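L-Ala-D/L-Glu epimerase, a muconate lactonizing enzyme (Klebsiella pneumoniae subsp. pneumoniae MGH 78578, PDB 3FCP) is a magnesium-binding member of the enolase superfamily, built from the two-domain fold of the mandelate racemase and muconate lactonizing enzyme family. Local coordinates at residues R181-R184 with A185-A189; G280-S283 with V284-L287; A312-H315 with A316-T319. All coordinates share one frame; numbering follows the deposited sequence.

Interaction 1 (R181-R184 with A185-A189)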
loop_
_atom_site.group_PDB
_atom_site.type_symbol
_atom_site.label_atom_id
_atom_site.label_comp_id
_atom_site.label_asym_id
_atom_site.label_seq_id
_atom_site.Cartn_x
_atom_site.Cartn_y
_atom_site.Cartn_z
ATOM N N ARG A 181 16.164 -32.242 11.691
ATOM C CA ARG A 181 16.291 -33.701 11.653
ATOM C C ARG A 181 15.592 -34.268 12.881
ATOM O O ARG A 181 14.970 -35.331 12.826
ATOM C CB ARG A 181 17.768 -34.106 11.643
ATOM C CG ARG A 181 18.482 -33.726 10.354
ATOM C CD ARG A 181 19.987 -33.937 10.428
ATOM N NE ARG A 181 20.356 -35.311 10.758
ATOM C CZ ARG A 181 20.467 -35.782 11.996
ATOM N NH1 ARG A 181 20.239 -34.989 13.035
ATOM N NH2 ARG A 181 20.809 -37.049 12.197
ATOM N N HIS A 182 15.701 -33.542 13.988
ATOM C CA HIS A 182 15.061 -33.932 15.241
ATOM C C HIS A 182 13.547 -33.965 15.036
ATOM O O HIS A 182 12.891 -34.962 15.330
ATOM C CB HIS A 182 15.419 -32.921 16.337
ATOM C CG HIS A 182 14.578 -33.031 17.572
ATOM N ND1 HIS A 182 14.674 -34.089 18.451
ATOM C CD2 HIS A 182 13.636 -32.201 18.085
ATOM C CE1 HIS A 182 13.832 -33.904 19.453
ATOM N NE2 HIS A 182 13.190 -32.767 19.256
ATOM N N THR A 183 12.997 -32.873 14.513
ATOM C CA THR A 183 11.560 -32.794 14.295
ATOM C C THR A 183 11.081 -33.796 13.247
ATOM O O THR A 183 10.044 -34.431 13.426
ATOM C CB THR A 183 11.124 -31.347 13.907
ATOM O OG1 THR A 183 9.740 -31.345 13.524
ATOM C CG2 THR A 183 11.954 -30.823 12.763
ATOM N N ARG A 184 11.837 -33.958 12.166
ATOM C CA ARG A 184 11.448 -34.908 11.125
ATOM C C ARG A 184 11.326 -36.319 11.707
ATOM O O ARG A 184 10.383 -37.047 11.393
ATOM C CB ARG A 184 12.469 -34.910 9.985
ATOM C CG ARG A 184 12.056 -35.777 8.799
ATOM C CD ARG A 184 13.125 -35.792 7.717
ATOM N NE ARG A 184 13.385 -34.456 7.184
ATOM C CZ ARG A 184 12.514 -33.755 6.461
ATOM N NH1 ARG A 184 12.839 -32.544 6.019
ATOM N NH2 ARG A 184 11.320 -34.262 6.173
ATOM N N ALA A 185 12.277 -36.693 12.561
ATOM C CA ALA A 185 12.270 -38.014 13.189
ATOM C C ALA A 185 11.001 -38.224 14.011
ATOM O O ALA A 185 10.365 -39.282 13.942
ATOM C CB ALA A 185 13.500 -38.177 14.079
ATOM N N ILE A 186 10.629 -37.209 14.784
ATOM C CA ILE A 186 9.437 -37.296 15.614
ATOM C C ILE A 186 8.179 -37.364 14.758
ATOM O O ILE A 186 7.245 -38.107 15.067
ATOM C CB ILE A 186 9.349 -36.093 16.581
ATOM C CG1 ILE A 186 10.542 -36.123 17.541
ATOM C CG2 ILE A 186 8.043 -36.148 17.366
ATOM C CD1 ILE A 186 10.655 -34.907 18.438
ATOM N N VAL A 187 8.156 -36.590 13.678
ATOM C CA VAL A 187 7.006 -36.584 12.783
ATOM C C VAL A 187 6.796 -37.973 12.174
ATOM O O VAL A 187 5.670 -38.462 12.103
ATOM C CB VAL A 187 7.189 -35.543 11.649
ATOM C CG1 VAL A 187 6.092 -35.705 10.600
ATOM C CG2 VAL A 187 7.145 -34.138 12.232
ATOM N N GLU A 188 7.884 -38.605 11.743
ATOM C CA GLU A 188 7.807 -39.941 11.150
ATOM C C GLU A 188 7.310 -40.965 12.167
ATOM O O GLU A 188 6.430 -41.773 11.873
ATOM C CB GLU A 188 9.182 -40.390 10.648
ATOM C CG GLU A 188 9.906 -39.385 9.782
ATOM C CD GLU A 188 11.228 -39.916 9.266
ATOM O OE1 GLU A 188 11.954 -40.579 10.044
ATOM O OE2 GLU A 188 11.546 -39.660 8.084
ATOM N N ALA A 189 7.885 -40.917 13.366
ATOM C CA ALA A 189 7.538 -41.841 14.441
ATOM C C ALA A 189 6.117 -41.689 14.982
ATOM O O ALA A 189 5.372 -42.666 15.053
ATOM C CB ALA A 189 8.543 -41.700 15.581
#
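His182 and Ile186 touch one turn apart on helix 176-189. This is a CH-pi interaction: Ile186 CD1 lies over one face of the imidazole, 3.7 Å from the centroid of the His182 ring and 29° off its normal. The methyl is displaced toward the NE2-CE1 side of that face, with Ile186 CD1 3.4 Å from His182 NE2. His182 has CG anti to the backbone N (chi1 167°), and the extended chain of Ile186 (chi2 173°) carries CD1 to the ring. His182 ND1 is hydrogen-bonded to Thr148 OG1, which should help fix the ring's rotation.

Thr183 and Val187 run alongside each other and point the same way. Thr183 OG1 is 4.0 Å from Val187 CG2, a loose van der Waals contact between hydroxyl oxygen and methyl.

Alpha-helical i to i+4 backbone hydrogen bonds join the same turns. Ala185 N bonds to Arg181 O, Ile186 N to His182 O, and Val187 N to Thr183 O, the last at 2.9 Å.

Arg184 and Glu188 carry opposite charges, but Arg184 NE stays 5.6 Å from Glu188 OE2, so they form no salt bridge. Arg184 NH1 makes a long, weak ion pair with Glu215 OE1.

The helix belongs to the beta-alpha-beta unit of strand 166-170, helix 176-189 and strand 195-199. Thr183 and Ile186 pack on Leu169, Val187 packs on Ile196, and Ile186 meets Ile152 of helix 148-158.

Interaction 2 (G280-S283 with V284-L287)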
loop_
_atom_site.group_PDB
_atom_site.type_symbol
_atom_site.label_atom_id
_atom_site.label_comp_id
_atom_site.label_asym_id
_atom_site.label_seq_id
_atom_site.Cartn_x
_atom_site.Cartn_y
_atom_site.Cartn_z
ATOM N N GLY A 280 -5.008 -11.391 33.132
ATOM C CA GLY A 280 -6.032 -12.170 33.809
ATOM C C GLY A 280 -7.062 -12.887 32.957
ATOM O O GLY A 280 -7.147 -12.672 31.744
ATOM N N PRO A 281 -7.875 -13.747 33.580
ATOM C CA PRO A 281 -8.926 -14.525 32.907
ATOM C C PRO A 281 -9.975 -13.676 32.180
ATOM O O PRO A 281 -10.536 -14.106 31.182
ATOM C CB PRO A 281 -9.543 -15.337 34.046
ATOM C CG PRO A 281 -8.404 -15.479 35.034
ATOM C CD PRO A 281 -7.797 -14.094 35.012
ATOM N N ASN A 282 -10.264 -12.477 32.681
ATOM C CA ASN A 282 -11.245 -11.631 31.997
ATOM C C ASN A 282 -10.567 -10.774 30.933
ATOM O O ASN A 282 -11.059 -10.651 29.803
ATOM C CB ASN A 282 -11.989 -10.722 32.987
ATOM C CG ASN A 282 -13.106 -9.926 32.317
ATOM O OD1 ASN A 282 -13.189 -8.704 32.458
ATOM N ND2 ASN A 282 -13.972 -10.618 31.588
ATOM N N SER A 283 -9.431 -10.184 31.293
ATOM C CA SER A 283 -8.687 -9.331 30.365
ATOM C C SER A 283 -8.290 -10.055 29.081
ATOM O O SER A 283 -8.310 -9.469 27.997
ATOM C CB SER A 283 -7.430 -8.779 31.042
ATOM O OG SER A 283 -7.771 -7.871 32.076
ATOM N N VAL A 284 -7.940 -11.332 29.191
ATOM C CA VAL A 284 -7.534 -12.081 28.009
ATOM C C VAL A 284 -8.681 -12.256 27.007
ATOM O O VAL A 284 -8.442 -12.445 25.812
ATOM C CB VAL A 284 -6.969 -13.481 28.391
ATOM C CG1 VAL A 284 -8.093 -14.402 28.839
ATOM C CG2 VAL A 284 -6.203 -14.077 27.202
ATOM N N LEU A 285 -9.922 -12.181 27.487
ATOM C CA LEU A 285 -11.084 -12.336 26.615
ATOM C C LEU A 285 -11.210 -11.233 25.562
ATOM O O LEU A 285 -11.763 -11.469 24.483
ATOM C CB LEU A 285 -12.372 -12.411 27.449
ATOM C CG LEU A 285 -12.418 -13.589 28.428
ATOM C CD1 LEU A 285 -13.711 -13.546 29.236
ATOM C CD2 LEU A 285 -12.320 -14.898 27.655
ATOM N N ALA A 286 -10.705 -10.034 25.863
ATOM C CA ALA A 286 -10.767 -8.942 24.886
ATOM C C ALA A 286 -9.871 -9.306 23.695
ATOM O O ALA A 286 -10.234 -9.105 22.537
ATOM C CB ALA A 286 -10.302 -7.623 25.518
ATOM N N LEU A 287 -8.696 -9.848 23.993
ATOM C CA LEU A 287 -7.755 -10.261 22.955
ATOM C C LEU A 287 -8.420 -11.367 22.134
ATOM O O LEU A 287 -8.334 -11.389 20.904
ATOM C CB LEU A 287 -6.477 -10.811 23.592
ATOM C CG LEU A 287 -5.128 -10.737 22.872
ATOM C CD1 LEU A 287 -4.300 -11.936 23.304
ATOM C CD2 LEU A 287 -5.280 -10.690 21.354
#
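Val284 N gives an i to i+4 hydrogen bond to Gly280 O at 3.0 Å. The next two bonds are i to i+3, as at a tight first turn: Leu285 N bonds to Asn282 O at 3.0 Å, and Ala286 N to Ser283 O at 3.3 Å. Both of these donors stand well above the carbonyl plane, and their bonds are more bent. Glu110 of helix 103-121 grips the start of the turn with both carboxylate oxygens. One is bonded to the backbone N of Asn282 and the other to Ser283 OG.

This is the entry into helix 283-294 from the loop after helix 275-278, in the barrel domain of the enolase superfamily fold. At the backbone angles of Gly280 (phi 128°) a CB would be jammed against the preceding carbonyl oxygen, which by itself calls for glycine.

Pro281 O lies 3.4 Å from Val284 CG1 and 3.4 Å from Leu285 CG. It is buried and has no polar partner. Val284 CG1 sits between the backbone N and carbonyl carbon of its own residue (chi1 73°), which turns it back toward the loop. The side chains of Asn282 and Leu285 cross at about a right angle, with Asn282 ND2 3.8 Å from Leu285 CD1. Farther out, Leu287 packs on Tyr271 and Leu273 of strand 270-273, and Ala286 meets Arg289 of the second subunit.

Interaction 3 (A312-H315 with A316-T319)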
loop_
_atom_site.group_PDB
_atom_site.type_symbol
_atom_site.label_atom_id
_atom_site.label_comp_id
_atom_site.label_asym_id
_atom_site.label_seq_id
_atom_site.Cartn_x
_atom_site.Cartn_y
_atom_site.Cartn_z
ATOM N N ALA A 312 -7.355 -21.217 36.482
ATOM C CA ALA A 312 -7.815 -19.858 36.198
ATOM C C ALA A 312 -7.863 -19.702 34.676
ATOM O O ALA A 312 -8.838 -19.184 34.122
ATOM C CB ALA A 312 -6.854 -18.841 36.800
ATOM N N SER A 313 -6.809 -20.166 34.002
ATOM C CA SER A 313 -6.743 -20.092 32.545
ATOM C C SER A 313 -7.830 -20.954 31.918
ATOM O O SER A 313 -8.493 -20.528 30.976
ATOM C CB SER A 313 -5.384 -20.574 32.034
ATOM O OG SER A 313 -4.328 -19.877 32.653
ATOM N N LEU A 314 -8.006 -22.170 32.432
ATOM C CA LEU A 314 -9.019 -23.078 31.889
ATOM C C LEU A 314 -10.438 -22.507 31.965
ATOM O O LEU A 314 -11.235 -22.722 31.064
ATOM C CB LEU A 314 -8.995 -24.444 32.596
ATOM C CG LEU A 314 -8.043 -25.601 32.235
ATOM C CD1 LEU A 314 -7.918 -25.769 30.720
ATOM C CD2 LEU A 314 -6.707 -25.362 32.836
ATOM N N HIS A 315 -10.764 -21.785 33.031
ATOM C CA HIS A 315 -12.105 -21.211 33.133
ATOM C C HIS A 315 -12.354 -20.258 31.963
ATOM O O HIS A 315 -13.455 -20.218 31.413
ATOM C CB HIS A 315 -12.279 -20.481 34.463
ATOM C CG HIS A 315 -12.658 -21.384 35.597
ATOM N ND1 HIS A 315 -13.906 -21.961 35.705
ATOM C CD2 HIS A 315 -11.946 -21.831 36.658
ATOM C CE1 HIS A 315 -13.946 -22.723 36.782
ATOM N NE2 HIS A 315 -12.769 -22.662 37.379
ATOM N N ALA A 316 -11.322 -19.500 31.591
ATOM C CA ALA A 316 -11.408 -18.567 30.471
ATOM C C ALA A 316 -11.456 -19.333 29.146
ATOM O O ALA A 316 -12.293 -19.052 28.285
ATOM C CB ALA A 316 -10.207 -17.612 30.487
ATOM N N TRP A 317 -10.568 -20.313 28.990
ATOM C CA TRP A 317 -10.516 -21.113 27.764
ATOM C C TRP A 317 -11.837 -21.834 27.483
ATOM O O TRP A 317 -12.216 -22.020 26.323
ATOM C CB TRP A 317 -9.400 -22.164 27.844
ATOM C CG TRP A 317 -7.978 -21.654 28.019
ATOM C CD1 TRP A 317 -6.882 -22.407 28.364
ATOM C CD2 TRP A 317 -7.506 -20.302 27.894
ATOM N NE1 TRP A 317 -5.768 -21.612 28.460
ATOM C CE2 TRP A 317 -6.121 -20.316 28.182
ATOM C CE3 TRP A 317 -8.120 -19.080 27.570
ATOM C CZ2 TRP A 317 -5.336 -19.153 28.160
ATOM C CZ3 TRP A 317 -7.341 -17.924 27.550
ATOM C CH2 TRP A 317 -5.961 -17.969 27.844
ATOM N N SER A 318 -12.535 -22.235 28.543
ATOM C CA SER A 318 -13.800 -22.958 28.410
ATOM C C SER A 318 -14.897 -22.161 27.724
ATOM O O SER A 318 -15.825 -22.729 27.148
ATOM C CB SER A 318 -14.315 -23.398 29.786
ATOM O OG SER A 318 -14.901 -22.313 30.492
ATOM N N THR A 319 -14.804 -20.842 27.792
ATOM C CA THR A 319 -15.829 -20.005 27.187
ATOM C C THR A 319 -15.575 -19.731 25.710
ATOM O O THR A 319 -16.394 -19.088 25.055
ATOM C CB THR A 319 -15.900 -18.643 27.871
ATOM O OG1 THR A 319 -14.729 -17.892 27.526
ATOM C CG2 THR A 319 -15.971 -18.806 29.391
#
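The Trp317 indole lays one face over the backbone of Ser313, one turn earlier in the helix. Ser313 O stands 3.1 Å above the ring plane, offset toward the rim. On the pyrrole side, Ser313 CB comes to 3.7 Å from Trp317 NE1. Trp317 CG is anti to its own carbonyl carbon (chi1 -61°), and this sends the ring back along the helix. At the five-membered ring, Leu314 CD1 makes a looser apolar touch, 4.2 Å from Trp317 CD1.

Ser313 O also accepts Trp317 N at 2.9 Å. Ser318 N bonds to Leu314 O one residue further on. Ser318 OG gives a second, side-chain bond to His315 O at 2.7 Å, from above the carbonyl plane. Ala316 O takes two donors from Thr319: OG1 at 2.8 Å, lying in the carbonyl plane, and the backbone N.

The imidazole of His315 turns elsewhere, with NE2 bonded to Leu358 O. Trp317 and Leu314 both pack on Leu137 of strand 136-143. Serine and threonine hydroxyls bonding back to carbonyls of the preceding turn are a familiar feature of helices, here in the C-terminal part of helix 307-317, which is buried in the barrel domain.

How the interactions relate
Interactions 2 and 3 form one packed region, while interaction 1 stands apart. The centres of interactions 2 and 3 are about 10 Å apart, and they touch at several points. Val284 CG1 meets Trp317 CZ3 at 3.8 Å, and Pro281 O is 3.6 Å from Ala316 CB. Leu285 also reaches Thr319. Interaction 1 lies on an outer barrel helix, with nearest atoms about 26 Å from interaction 2 and about 23 Å from interaction 3. All three belong to the enolase-type C-terminal barrel domain. The magnesium ion is bound by Asn201, Asp250 and Glu251. The side chains of Leu287 and Trp317 each lie about 13 Å from it, so neither is a ligand.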